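Local coordinates for L-talarate/Galactarate Dehydratase (Salmonella typhimurium, PDB 2PP0), which catalyses the magnesium-dependent dehydration of L-talarate and galactarate to 5-keto-4-deoxy-D-glucarate and, in competition, the epimerisation of L-talarate to galactarate, at residues W30-L35 / Q383-T388. Residues are numbered along the deposited sequence; the frame is centred on the assembly and turned at random.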
loop_
_atom_site.group_PDB
_atom_site.type_symbol
_atom_site.label_atom_id
_atom_site.label_comp_id
_atom_site.label_asym_id
_atom_site.label_seq_id
_atom_site.Cartn_x
_atom_site.Cartn_y
_atom_site.Cartn_z
ATOM N N TRP B 30 -12.798 -11.159 20.788
ATOM C CA TRP B 30 -12.789 -12.617 20.731
ATOM C C TRP B 30 -11.998 -13.138 19.539
ATOM O O TRP B 30 -12.071 -12.579 18.443
ATOM C CB TRP B 30 -14.226 -13.124 20.628
ATOM C CG TRP B 30 -14.376 -14.611 20.621
ATOM C CD1 TRP B 30 -14.379 -15.441 21.706
ATOM C CD2 TRP B 30 -14.602 -15.446 19.477
ATOM N NE1 TRP B 30 -14.600 -16.736 21.309
ATOM C CE2 TRP B 30 -14.740 -16.769 19.946
ATOM C CE3 TRP B 30 -14.704 -15.203 18.100
ATOM C CZ2 TRP B 30 -14.978 -17.847 19.091
ATOM C CZ3 TRP B 30 -14.940 -16.278 17.248
ATOM C CH2 TRP B 30 -15.074 -17.584 17.749
ATOM N N VAL B 31 -11.254 -14.221 19.764
ATOM C CA VAL B 31 -10.450 -14.847 18.721
ATOM C C VAL B 31 -10.494 -16.361 18.865
ATOM O O VAL B 31 -10.385 -16.881 19.974
ATOM C CB VAL B 31 -8.963 -14.447 18.811
ATOM C CG1 VAL B 31 -8.210 -15.024 17.617
ATOM C CG2 VAL B 31 -8.814 -12.950 18.876
ATOM N N LYS B 32 -10.649 -17.063 17.747
ATOM C CA LYS B 32 -10.661 -18.521 17.759
ATOM C C LYS B 32 -9.688 -19.064 16.723
ATOM O O LYS B 32 -9.778 -18.732 15.539
ATOM C CB LYS B 32 -12.049 -19.080 17.451
ATOM C CG LYS B 32 -12.078 -20.603 17.466
ATOM C CD LYS B 32 -13.444 -21.145 17.095
ATOM C CE LYS B 32 -13.442 -22.659 17.115
ATOM N NZ LYS B 32 -14.725 -23.207 16.622
ATOM N N LEU B 33 -8.759 -19.902 17.171
ATOM C CA LEU B 33 -7.779 -20.499 16.274
ATOM C C LEU B 33 -8.090 -21.977 16.122
ATOM O O LEU B 33 -8.510 -22.632 17.077
ATOM C CB LEU B 33 -6.368 -20.326 16.837
ATOM C CG LEU B 33 -5.926 -18.898 17.178
ATOM C CD1 LEU B 33 -4.525 -18.930 17.768
ATOM C CD2 LEU B 33 -5.962 -18.023 15.928
ATOM N N SER B 34 -7.894 -22.499 14.918
ATOM C CA SER B 34 -8.150 -23.905 14.654
ATOM C C SER B 34 -7.037 -24.536 13.832
ATOM O O SER B 34 -6.441 -23.885 12.968
ATOM C CB SER B 34 -9.472 -24.078 13.898
ATOM O OG SER B 34 -10.578 -23.630 14.664
ATOM N N LEU B 35 -6.743 -25.799 14.127
ATOM C CA LEU B 35 -5.748 -26.551 13.378
ATOM C C LEU B 35 -6.521 -27.712 12.782
ATOM O O LEU B 35 -7.011 -28.579 13.509
ATOM C CB LEU B 35 -4.633 -27.090 14.280
ATOM C CG LEU B 35 -3.679 -28.045 13.546
ATOM C CD1 LEU B 35 -3.068 -27.327 12.345
ATOM C CD2 LEU B 35 -2.580 -28.545 14.496
ATOM N N GLN B 383 -17.658 -29.188 7.116
ATOM C CA GLN B 383 -16.553 -30.109 6.883
ATOM C C GLN B 383 -15.237 -29.593 7.479
ATOM O O GLN B 383 -14.403 -30.382 7.931
ATOM C CB GLN B 383 -16.368 -30.348 5.385
ATOM C CG GLN B 383 -15.340 -31.420 5.069
ATOM C CD GLN B 383 -15.721 -32.766 5.655
ATOM O OE1 GLN B 383 -16.756 -33.331 5.308
ATOM N NE2 GLN B 383 -14.888 -33.283 6.555
ATOM N N ALA B 384 -15.052 -28.272 7.467
ATOM C CA ALA B 384 -13.848 -27.661 8.020
ATOM C C ALA B 384 -13.826 -27.895 9.526
ATOM O O ALA B 384 -12.760 -28.029 10.131
ATOM C CB ALA B 384 -13.825 -26.161 7.721
ATOM N N ARG B 385 -15.008 -27.942 10.130
ATOM C CA ARG B 385 -15.107 -28.173 11.565
ATOM C C ARG B 385 -14.819 -29.645 11.831
ATOM O O ARG B 385 -14.133 -29.984 12.791
ATOM C CB ARG B 385 -16.506 -27.814 12.071
ATOM C CG ARG B 385 -16.944 -26.389 11.737
ATOM C CD ARG B 385 -15.967 -25.350 12.283
ATOM N NE ARG B 385 -16.513 -24.000 12.182
ATOM C CZ ARG B 385 -15.886 -22.898 12.585
ATOM N NH1 ARG B 385 -14.671 -22.967 13.120
ATOM N NH2 ARG B 385 -16.485 -21.721 12.466
ATOM N N ARG B 386 -15.347 -30.512 10.972
ATOM C CA ARG B 386 -15.135 -31.948 11.103
ATOM C C ARG B 386 -13.644 -32.267 11.024
ATOM O O ARG B 386 -13.164 -33.174 11.697
ATOM C CB ARG B 386 -15.857 -32.713 9.987
ATOM C CG ARG B 386 -17.267 -33.202 10.312
ATOM C CD ARG B 386 -17.759 -34.113 9.183
ATOM N NE ARG B 386 -16.759 -35.134 8.844
ATOM C CZ ARG B 386 -16.816 -35.923 7.772
ATOM N NH1 ARG B 386 -17.831 -35.815 6.922
ATOM N NH2 ARG B 386 -15.854 -36.811 7.539
ATOM N N TRP B 387 -12.920 -31.522 10.194
ATOM C CA TRP B 387 -11.488 -31.748 10.027
ATOM C C TRP B 387 -10.599 -31.035 11.039
ATOM O O TRP B 387 -9.375 -31.137 10.973
ATOM C CB TRP B 387 -11.051 -31.356 8.617
ATOM C CG TRP B 387 -11.446 -32.348 7.565
ATOM C CD1 TRP B 387 -11.624 -33.690 7.732
ATOM C CD2 TRP B 387 -11.643 -32.087 6.171
ATOM N NE1 TRP B 387 -11.915 -34.283 6.529
ATOM C CE2 TRP B 387 -11.932 -33.323 5.553
ATOM C CE3 TRP B 387 -11.600 -30.930 5.381
ATOM C CZ2 TRP B 387 -12.177 -33.437 4.181
ATOM C CZ3 TRP B 387 -11.844 -31.042 4.018
ATOM C CH2 TRP B 387 -12.128 -32.288 3.432
ATOM N N THR B 388 -11.205 -30.310 11.971
ATOM C CA THR B 388 -10.435 -29.603 12.986
ATOM C C THR B 388 -9.983 -30.592 14.062
ATOM O O THR B 388 -10.800 -31.337 14.606
ATOM C CB THR B 388 -11.272 -28.488 13.639
ATOM O OG1 THR B 388 -11.571 -27.482 12.662
ATOM C CG2 THR B 388 -10.521 -27.858 14.796
HETATM O O HOH W 1 -12.703 -24.980 13.536
#
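In the antiparallel sheet of the enolase-superfamily N-terminal domain, strand 28-40 meets the chain where it leaves helix 382-386 to become strand 388-395, the outermost strand of the sheet within this chain. Thr388, the first residue of that strand, makes the closest backbone approach, its CA lying 3.6 Å from Leu35 O. Its methyl CG2 extends anti to the backbone N and packs against Ser34 CB at 4.0 Å. This places OG1 beside the backbone N, facing back to the helix. The hydroxyl OG1 donates to Ala384 O over 2.8 Å, tying the start of the strand to the last turn of the helix. The donor lies tilted 20° from the carbonyl plane.

No direct hydrogen bond crosses between the two segments; a single water does that work. It donates to Thr388 OG1, lies 2.8 Å from Ser34 OG in a hydrogen bond, and accepts from Arg385 NH1, also at 2.8 Å, in the plane of the guanidinium at its edge. The Arg385 side chain, bent at chi2 (-57°), brings its end from the helix toward the strand. There Lys32, extended along its whole length, comes in at a slant, its NZ 3.5 Å from Arg385 NH1. The proximity of these like charges is probably eased by Glu66, which forms a salt bridge with Arg385 NH1 and also touches the Lys32 side chain.

Glu66 belongs to strand 57-69, which flanks strand 28-40 on one side, while strand 388-395 flanks it on the other, with Leu35 touching Leu390 and Leu33 touching Cys392. The side chains of Leu33 and Leu35 also pack on Tyr90 of helix 86-96, whereas Lys32 and Ser34 face the end of helix 382-386.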